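Local coordinates for aluminum resistance protein (Clostridium novyi, PDB 3I16), which probably acts as a pyridoxal-phosphate-dependent carbon-sulfur lyase of the methionine gamma-lyase family and is thought to take part in aluminium resistance, at residues D159-L171 / R192-V206. Numbering follows the deposited sequence.
With EDO (1,2-ethanediol), chain N.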
ATOM      1  N   ASP B 159     -10.180 -35.395  33.345  1.00 18.51           N
ATOM      2  CA  ASP B 159      -9.689 -34.199  34.031  1.00 18.94           C
ATOM      3  C   ASP B 159      -9.070 -33.155  33.105  1.00 18.87           C
ATOM      4  O   ASP B 159      -8.567 -32.137  33.581  1.00 20.75           O
ATOM      5  CB  ASP B 159      -8.695 -34.562  35.145  1.00 20.49           C
ATOM      6  CG  ASP B 159      -7.394 -35.170  34.625  1.00 25.33           C
ATOM      7  OD1 ASP B 159      -7.170 -35.210  33.394  1.00 21.92           O
ATOM      8  OD2 ASP B 159      -6.587 -35.608  35.471  1.00 30.82           O
ATOM      9  N   GLY B 160      -9.085 -33.389  31.792  1.00 19.65           N
ATOM     10  CA  GLY B 160      -8.510 -32.430  30.835  1.00 18.32           C
ATOM     11  C   GLY B 160      -7.021 -32.621  30.547  1.00 19.10           C
ATOM     12  O   GLY B 160      -6.468 -31.935  29.684  1.00 15.70           O
ATOM     13  N   LYS B 161      -6.367 -33.555  31.247  1.00 16.72           N
ATOM     14  CA  LYS B 161      -4.933 -33.777  31.061  1.00 17.25           C
ATOM     15  C   LYS B 161      -4.629 -34.769  29.942  1.00 16.17           C
ATOM     16  O   LYS B 161      -5.463 -35.610  29.598  1.00 14.08           O
ATOM     17  CB  LYS B 161      -4.307 -34.298  32.361  1.00 16.35           C
ATOM     18  CG  LYS B 161      -4.485 -33.368  33.558  1.00 25.58           C
ATOM     19  CD  LYS B 161      -3.748 -32.037  33.388  1.00 28.27           C
ATOM     20  CE  LYS B 161      -3.986 -31.112  34.596  1.00 33.36           C
ATOM     21  NZ  LYS B 161      -3.153 -29.876  34.542  1.00 30.27           N
ATOM     22  N   PRO B 162      -3.417 -34.693  29.372  1.00 17.13           N
ATOM     23  CA  PRO B 162      -3.064 -35.671  28.325  1.00 16.40           C
ATOM     24  C   PRO B 162      -3.073 -37.095  28.849  1.00 16.03           C
ATOM     25  O   PRO B 162      -2.646 -37.323  29.989  1.00 16.01           O
ATOM     26  CB  PRO B 162      -1.642 -35.270  27.935  1.00 18.14           C
ATOM     27  CG  PRO B 162      -1.539 -33.806  28.305  1.00 20.38           C
ATOM     28  CD  PRO B 162      -2.420 -33.615  29.496  1.00 17.91           C
ATOM     29  N   ASN B 163      -3.581 -38.035  28.045  1.00 13.78           N
ATOM     30  CA  ASN B 163      -3.613 -39.435  28.425  1.00 12.91           C
ATOM     31  C   ASN B 163      -2.359 -40.100  27.856  1.00 13.58           C
ATOM     32  O   ASN B 163      -2.392 -40.769  26.814  1.00 10.78           O
ATOM     33  CB  ASN B 163      -4.874 -40.125  27.902  1.00 12.92           C
ATOM     34  CG  ASN B 163      -5.028 -41.533  28.448  1.00 15.03           C
ATOM     35  OD1 ASN B 163      -4.103 -42.086  29.046  1.00 17.84           O
ATOM     36  ND2 ASN B 163      -6.199 -42.124  28.246  1.00 19.25           N
ATOM     37  N   LEU B 164      -1.260 -39.933  28.581  1.00 13.14           N
ATOM     38  CA  LEU B 164       0.035 -40.397  28.134  1.00 13.05           C
ATOM     39  C   LEU B 164       0.076 -41.907  27.933  1.00 14.72           C
ATOM     40  O   LEU B 164       0.616 -42.379  26.941  1.00 16.07           O
ATOM     41  CB  LEU B 164       1.136 -39.933  29.093  1.00 11.94           C
ATOM     42  CG  LEU B 164       1.313 -38.429  29.325  1.00 15.12           C
ATOM     43  CD1 LEU B 164       2.448 -38.186  30.344  1.00 15.72           C
ATOM     44  CD2 LEU B 164       1.574 -37.649  28.021  1.00  7.78           C
ATOM     45  N   GLU B 165      -0.532 -42.662  28.834  1.00 15.32           N
ATOM     46  CA  GLU B 165      -0.524 -44.118  28.715  1.00 16.10           C
ATOM     47  C   GLU B 165      -1.216 -44.568  27.439  1.00 14.26           C
ATOM     48  O   GLU B 165      -0.734 -45.463  26.762  1.00 14.56           O
ATOM     49  CB  GLU B 165      -1.158 -44.779  29.940  1.00 18.49           C
ATOM     50  CG  GLU B 165      -0.459 -44.379  31.256  1.00 29.01           C
ATOM     51  CD  GLU B 165      -0.829 -45.247  32.441  1.00 38.73           C
ATOM     52  OE1 GLU B 165      -1.633 -46.196  32.284  1.00 46.28           O
ATOM     53  OE2 GLU B 165      -0.297 -44.980  33.546  1.00 51.18           O
ATOM     54  N   GLU B 166      -2.335 -43.939  27.087  1.00 13.46           N
ATOM     55  CA  GLU B 166      -3.031 -44.294  25.849  1.00 12.55           C
ATOM     56  C   GLU B 166      -2.217 -43.851  24.614  1.00 13.25           C
ATOM     57  O   GLU B 166      -2.141 -44.584  23.627  1.00 13.12           O
ATOM     58  CB  GLU B 166      -4.448 -43.694  25.848  1.00 13.14           C
ATOM     59  CG  GLU B 166      -5.348 -44.167  24.702  1.00 13.28           C
ATOM     60  CD  GLU B 166      -5.636 -45.656  24.737  1.00 21.50           C
ATOM     61  OE1 GLU B 166      -5.452 -46.289  25.804  1.00 20.06           O
ATOM     62  OE2 GLU B 166      -6.068 -46.197  23.697  1.00 26.13           O
ATOM     63  N   ILE B 167      -1.610 -42.661  24.668  1.00 13.03           N
ATOM     64  CA  ILE B 167      -0.764 -42.178  23.562  1.00 13.22           C
ATOM     65  C   ILE B 167       0.322 -43.221  23.268  1.00 15.02           C
ATOM     66  O   ILE B 167       0.475 -43.693  22.134  1.00 14.02           O
ATOM     67  CB  ILE B 167      -0.140 -40.789  23.881  1.00 14.27           C
ATOM     68  CG1 ILE B 167      -1.217 -39.696  23.860  1.00 11.87           C
ATOM     69  CG2 ILE B 167       0.948 -40.417  22.861  1.00  8.03           C
ATOM     70  CD1 ILE B 167      -0.769 -38.406  24.415  1.00  6.41           C
ATOM     71  N   GLU B 168       1.059 -43.608  24.302  1.00 17.07           N
ATOM     72  CA  GLU B 168       2.078 -44.652  24.175  1.00 17.66           C
ATOM     73  C   GLU B 168       1.546 -45.934  23.530  1.00 18.20           C
ATOM     74  O   GLU B 168       2.163 -46.477  22.608  1.00 16.11           O
ATOM     75  CB  GLU B 168       2.635 -45.009  25.548  1.00 19.51           C
ATOM     76  CG  GLU B 168       3.536 -43.949  26.125  1.00 21.20           C
ATOM     77  CD  GLU B 168       4.054 -44.310  27.504  1.00 27.95           C
ATOM     78  OE1 GLU B 168       3.870 -45.467  27.923  1.00 33.76           O
ATOM     79  OE2 GLU B 168       4.629 -43.426  28.177  1.00 35.77           O
ATOM     80  N   LYS B 169       0.420 -46.426  24.044  1.00 17.97           N
ATOM     81  CA  LYS B 169      -0.206 -47.649  23.511  1.00 18.03           C
ATOM     82  C   LYS B 169      -0.565 -47.523  22.033  1.00 15.61           C
ATOM     83  O   LYS B 169      -0.373 -48.457  21.260  1.00 16.03           O
ATOM     84  CB  LYS B 169      -1.466 -48.007  24.302  1.00 17.45           C
ATOM     85  CG  LYS B 169      -2.273 -49.195  23.740  1.00 19.89           C
ATOM     86  CD  LYS B 169      -3.515 -49.464  24.604  1.00 26.36           C
ATOM     87  CE  LYS B 169      -4.248 -50.735  24.187  1.00 29.29           C
ATOM     88  NZ  LYS B 169      -4.609 -50.735  22.742  1.00 34.73           N
ATOM     89  N   VAL B 170      -1.107 -46.380  21.640  1.00 15.35           N
ATOM     90  CA  VAL B 170      -1.500 -46.175  20.242  1.00 14.86           C
ATOM     91  C   VAL B 170      -0.272 -46.116  19.334  1.00 14.28           C
ATOM     92  O   VAL B 170      -0.243 -46.766  18.285  1.00 14.77           O
ATOM     93  CB  VAL B 170      -2.426 -44.956  20.103  1.00 15.80           C
ATOM     94  CG1 VAL B 170      -2.650 -44.607  18.621  1.00 13.27           C
ATOM     95  CG2 VAL B 170      -3.758 -45.250  20.854  1.00  7.53           C
ATOM     96  N   LEU B 171       0.752 -45.387  19.769  1.00 14.26           N
ATOM     97  CA  LEU B 171       2.026 -45.302  19.038  1.00 16.59           C
ATOM     98  C   LEU B 171       2.761 -46.644  18.931  1.00 17.66           C
ATOM     99  O   LEU B 171       3.271 -47.000  17.868  1.00 17.15           O
ATOM    100  CB  LEU B 171       2.960 -44.281  19.696  1.00 16.18           C
ATOM    101  CG  LEU B 171       2.565 -42.808  19.599  1.00 18.21           C
ATOM    102  CD1 LEU B 171       3.548 -41.961  20.438  1.00  8.20           C
ATOM    103  CD2 LEU B 171       2.492 -42.325  18.138  1.00 12.91           C
ATOM    104  N   ARG B 192      -9.271 -26.477  30.167  1.00 22.46           N
ATOM    105  CA  ARG B 192      -8.150 -25.553  30.171  1.00 22.23           C
ATOM    106  C   ARG B 192      -7.225 -25.799  29.000  1.00 20.60           C
ATOM    107  O   ARG B 192      -7.104 -26.924  28.538  1.00 22.09           O
ATOM    108  CB  ARG B 192      -7.376 -25.705  31.468  1.00 21.92           C
ATOM    109  CG  ARG B 192      -8.209 -25.318  32.691  1.00 25.21           C
ATOM    110  CD  ARG B 192      -7.429 -25.582  33.956  1.00 25.78           C
ATOM    111  NE  ARG B 192      -6.205 -24.787  33.982  1.00 22.55           N
ATOM    112  CZ  ARG B 192      -5.151 -25.020  34.759  1.00 30.36           C
ATOM    113  NH1 ARG B 192      -5.142 -26.051  35.607  1.00 35.86           N
ATOM    114  NH2 ARG B 192      -4.088 -24.224  34.683  1.00 26.75           N
ATOM    115  N   ALA B 193      -6.586 -24.740  28.517  1.00 21.12           N
ATOM    116  CA  ALA B 193      -5.585 -24.829  27.452  1.00 19.73           C
ATOM    117  C   ALA B 193      -4.383 -25.569  28.008  1.00 19.60           C
ATOM    118  O   ALA B 193      -4.116 -25.477  29.215  1.00 18.59           O
ATOM    119  CB  ALA B 193      -5.150 -23.437  27.017  1.00 17.84           C
ATOM    120  N   LEU B 194      -3.633 -26.266  27.144  1.00 18.95           N
ATOM    121  CA  LEU B 194      -2.430 -26.989  27.589  1.00 19.22           C
ATOM    122  C   LEU B 194      -1.298 -26.058  27.942  1.00 15.97           C
ATOM    123  O   LEU B 194      -0.926 -25.197  27.158  1.00 16.40           O
ATOM    124  CB  LEU B 194      -1.882 -27.963  26.541  1.00 19.89           C
ATOM    125  CG  LEU B 194      -2.648 -29.217  26.183  1.00 21.78           C
ATOM    126  CD1 LEU B 194      -1.664 -30.134  25.477  1.00 23.38           C
ATOM    127  CD2 LEU B 194      -3.209 -29.908  27.389  1.00 21.38           C
ATOM    128  N   LEU B 195      -0.725 -26.262  29.120  1.00 15.72           N
ATOM    129  CA  LEU B 195       0.399 -25.482  29.551  1.00 14.18           C
ATOM    130  C   LEU B 195       1.660 -26.000  28.833  1.00 14.12           C
ATOM    131  O   LEU B 195       1.681 -27.112  28.309  1.00 14.11           O
ATOM    132  CB  LEU B 195       0.568 -25.610  31.053  1.00 15.60           C
ATOM    133  CG  LEU B 195      -0.601 -25.159  31.952  1.00 17.98           C
ATOM    134  CD1 LEU B 195      -0.345 -25.550  33.400  1.00 19.50           C
ATOM    135  CD2 LEU B 195      -0.850 -23.677  31.850  1.00 15.83           C
ATOM    136  N   ILE B 196       2.710 -25.197  28.830  1.00 14.23           N
ATOM    137  CA  ILE B 196       3.983 -25.601  28.232  1.00 13.50           C
ATOM    138  C   ILE B 196       4.501 -26.902  28.866  1.00 14.91           C
ATOM    139  O   ILE B 196       5.085 -27.743  28.155  1.00 14.56           O
ATOM    140  CB  ILE B 196       5.060 -24.487  28.353  1.00 13.00           C
ATOM    141  CG1 ILE B 196       4.690 -23.271  27.493  1.00 16.15           C
ATOM    142  CG2 ILE B 196       6.480 -25.048  28.024  1.00 10.24           C
ATOM    143  CD1 ILE B 196       4.618 -23.511  25.955  1.00 13.86           C
ATOM    144  N   GLU B 197       4.299 -27.075  30.183  1.00 15.47           N
ATOM    145  CA  GLU B 197       4.718 -28.312  30.868  1.00 16.14           C
ATOM    146  C   GLU B 197       3.933 -29.531  30.385  1.00 16.56           C
ATOM    147  O   GLU B 197       4.488 -30.631  30.315  1.00 14.58           O
ATOM    148  CB  GLU B 197       4.636 -28.201  32.402  1.00 17.89           C
ATOM    149  CG  GLU B 197       3.210 -28.136  32.955  1.00 28.27           C
ATOM    150  CD  GLU B 197       3.131 -28.168  34.471  1.00 40.22           C
ATOM    151  OE1 GLU B 197       4.115 -27.798  35.144  1.00 43.82           O
ATOM    152  OE2 GLU B 197       2.056 -28.562  34.988  1.00 53.47           O
ATOM    153  N   ASP B 198       2.648 -29.342  30.065  1.00 17.99           N
ATOM    154  CA  ASP B 198       1.811 -30.432  29.532  1.00 17.62           C
ATOM    155  C   ASP B 198       2.296 -30.787  28.132  1.00 15.57           C
ATOM    156  O   ASP B 198       2.314 -31.943  27.748  1.00 15.19           O
ATOM    157  CB  ASP B 198       0.332 -30.033  29.436  1.00 19.83           C
ATOM    158  CG  ASP B 198      -0.293 -29.620  30.797  1.00 22.71           C
ATOM    159  OD1 ASP B 198      -0.068 -30.292  31.810  1.00 19.22           O
ATOM    160  OD2 ASP B 198      -1.044 -28.618  30.827  1.00 23.90           O
ATOM    161  N   ILE B 199       2.674 -29.775  27.357  1.00 15.79           N
ATOM    162  CA  ILE B 199       3.172 -29.999  26.014  1.00 13.49           C
ATOM    163  C   ILE B 199       4.486 -30.768  26.085  1.00 13.02           C
ATOM    164  O   ILE B 199       4.678 -31.724  25.336  1.00 13.32           O
ATOM    165  CB  ILE B 199       3.326 -28.685  25.225  1.00 15.51           C
ATOM    166  CG1 ILE B 199       1.931 -28.112  24.926  1.00 11.84           C
ATOM    167  CG2 ILE B 199       4.108 -28.945  23.919  1.00 12.31           C
ATOM    168  CD1 ILE B 199       1.890 -26.665  24.404  1.00 10.87           C
ATOM    169  N   LYS B 200       5.366 -30.381  27.011  1.00 13.02           N
ATOM    170  CA  LYS B 200       6.616 -31.089  27.218  1.00 14.01           C
ATOM    171  C   LYS B 200       6.351 -32.558  27.572  1.00 12.48           C
ATOM    172  O   LYS B 200       6.998 -33.446  27.042  1.00 13.32           O
ATOM    173  CB  LYS B 200       7.440 -30.465  28.350  1.00 13.88           C
ATOM    174  CG  LYS B 200       8.823 -31.131  28.548  1.00 13.22           C
ATOM    175  CD  LYS B 200       9.606 -30.491  29.675  1.00 17.28           C
ATOM    176  CE  LYS B 200      11.076 -30.968  29.693  1.00 19.79           C
ATOM    177  NZ  LYS B 200      11.235 -32.436  29.722  1.00 25.31           N
ATOM    178  N   SER B 201       5.408 -32.817  28.463  1.00 12.12           N
ATOM    179  CA  SER B 201       5.151 -34.203  28.858  1.00 13.93           C
ATOM    180  C   SER B 201       4.702 -35.043  27.651  1.00 12.18           C
ATOM    181  O   SER B 201       5.086 -36.183  27.549  1.00 12.38           O
ATOM    182  CB  SER B 201       4.148 -34.291  30.021  1.00 14.38           C
ATOM    183  OG  SER B 201       2.853 -34.009  29.550  1.00 27.54           O
ATOM    184  N   ILE B 202       3.923 -34.471  26.729  1.00 12.48           N
ATOM    185  CA  ILE B 202       3.508 -35.192  25.517  1.00 11.31           C
ATOM    186  C   ILE B 202       4.719 -35.444  24.599  1.00 10.48           C
ATOM    187  O   ILE B 202       4.955 -36.572  24.137  1.00 10.57           O
ATOM    188  CB  ILE B 202       2.395 -34.447  24.720  1.00  8.89           C
ATOM    189  CG1 ILE B 202       1.085 -34.352  25.532  1.00 11.78           C
ATOM    190  CG2 ILE B 202       2.167 -35.137  23.382  1.00  9.18           C
ATOM    191  CD1 ILE B 202       0.036 -33.368  24.927  1.00  8.04           C
ATOM    192  N   VAL B 203       5.506 -34.409  24.354  1.00 10.38           N
ATOM    193  CA  VAL B 203       6.685 -34.579  23.490  1.00 11.27           C
ATOM    194  C   VAL B 203       7.613 -35.655  24.040  1.00 13.35           C
ATOM    195  O   VAL B 203       7.957 -36.613  23.309  1.00 13.88           O
ATOM    196  CB  VAL B 203       7.416 -33.264  23.246  1.00  7.79           C
ATOM    197  CG1 VAL B 203       8.676 -33.496  22.421  1.00 16.93           C
ATOM    198  CG2 VAL B 203       6.480 -32.302  22.549  1.00 11.10           C
ATOM    199  N   ASP B 204       7.983 -35.548  25.320  1.00 13.25           N
ATOM    200  CA  ASP B 204       8.851 -36.569  25.936  1.00 15.68           C
ATOM    201  C   ASP B 204       8.283 -37.987  25.817  1.00 15.76           C
ATOM    202  O   ASP B 204       9.005 -38.944  25.548  1.00 15.25           O
ATOM    203  CB  ASP B 204       9.129 -36.247  27.409  1.00 15.79           C
ATOM    204  CG  ASP B 204       9.969 -35.014  27.575  1.00 16.75           C
ATOM    205  OD1 ASP B 204      10.496 -34.523  26.566  1.00 19.18           O
ATOM    206  OD2 ASP B 204      10.108 -34.534  28.710  1.00 21.66           O
ATOM    207  N   CYS B 205       6.983 -38.111  26.003  1.00 15.21           N
ATOM    208  CA  CYS B 205       6.323 -39.395  25.895  1.00 15.09           C
ATOM    209  C   CYS B 205       6.402 -39.974  24.466  1.00 14.09           C
ATOM    210  O   CYS B 205       6.741 -41.157  24.263  1.00 12.70           O
ATOM    211  CB  CYS B 205       4.871 -39.205  26.329  1.00 17.30           C
ATOM    212  SG  CYS B 205       3.821 -40.604  26.119  1.00 21.40           S
ATOM    213  N   VAL B 206       6.077 -39.148  23.483  1.00 12.97           N
ATOM    214  CA  VAL B 206       6.088 -39.573  22.075  1.00 12.59           C
ATOM    215  C   VAL B 206       7.493 -39.986  21.599  1.00 13.91           C
ATOM    216  O   VAL B 206       7.673 -41.063  21.012  1.00 11.32           O
ATOM    217  CB  VAL B 206       5.533 -38.459  21.155  1.00 10.98           C
ATOM    218  CG1 VAL B 206       5.792 -38.773  19.653  1.00 15.73           C
ATOM    219  CG2 VAL B 206       4.055 -38.231  21.431  1.00 10.04           C
TER
HETATM  220  C1  EDO N 431      -4.484 -28.773  30.872  1.00 45.69           C
HETATM  221  O1  EDO N 431      -5.332 -29.394  31.839  1.00 53.73           O
HETATM  222  C2  EDO N 431      -3.838 -27.556  31.514  1.00 42.96           C
HETATM  223  O2  EDO N 431      -3.006 -27.944  32.608  1.00 43.53           O
HETATM  224  O   HOH W   1      -0.567 -29.644  34.341  1.00 26.85           O
HETATM  225  O   HOH W   2       6.756 -42.988  26.431  1.00 17.65           O
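Lys161 NZ is gripped by two small molecules that carry it across to Asp198: it donates to a water at 2.6 Å and to O2 of an ethanediol, probably from the crystallisation liquor, at 2.7 Å. The water donates on to Asp198 OD1 and to Glu197, while the diol donates to Asp198 OD2. A long, flexible lysine suits this bridge, because Lys161 NZ remains 4.1 Å from Asp198 OD1, beyond a direct salt bridge. Asp198 OD2 also accepts from Leu195 N (2.9 Å), on its anti side, so an aspartate in the first turn both ties down the N-cap residue and faces the lysine. Nearby, Arg192 turns its NH2 to Lys329 O, and Gly160 takes a positive phi of 88° that would jam a side chain against the preceding carbonyl.

Pro162, rigid and apolar, lays its ring across Ile202 at about a right angle; Pro162 CB lies 3.7 Å from Ile202 CG1. From here helix segments 164-171 and 196-206 run in roughly the same direction, their axes 10.0 Å apart at closest approach and inclined at 30°. Helix 196-209 is the connecting helix of a beta-alpha-beta crossover between parallel strands 177-183 and 214-218 of the large sheet in this fold type I enzyme; both helices rest side chains on strand 177-183.

Cys205 is compact enough to sit between turns of the other helix. Its SG, anti to the backbone N (chi1 174°), lies 3.4 Å from Glu168 CG, while Leu164 CD2 reaches its CB. Glu168 extends beyond CG, bringing OE2 to a second water that bonds it weakly and also donates to Cys205 O. Val206 CG2 meets both Ile167 CG2 and, at 3.9 Å, Leu171 CD1, which approach from the same side, so branched apolar side chains suit this buried end.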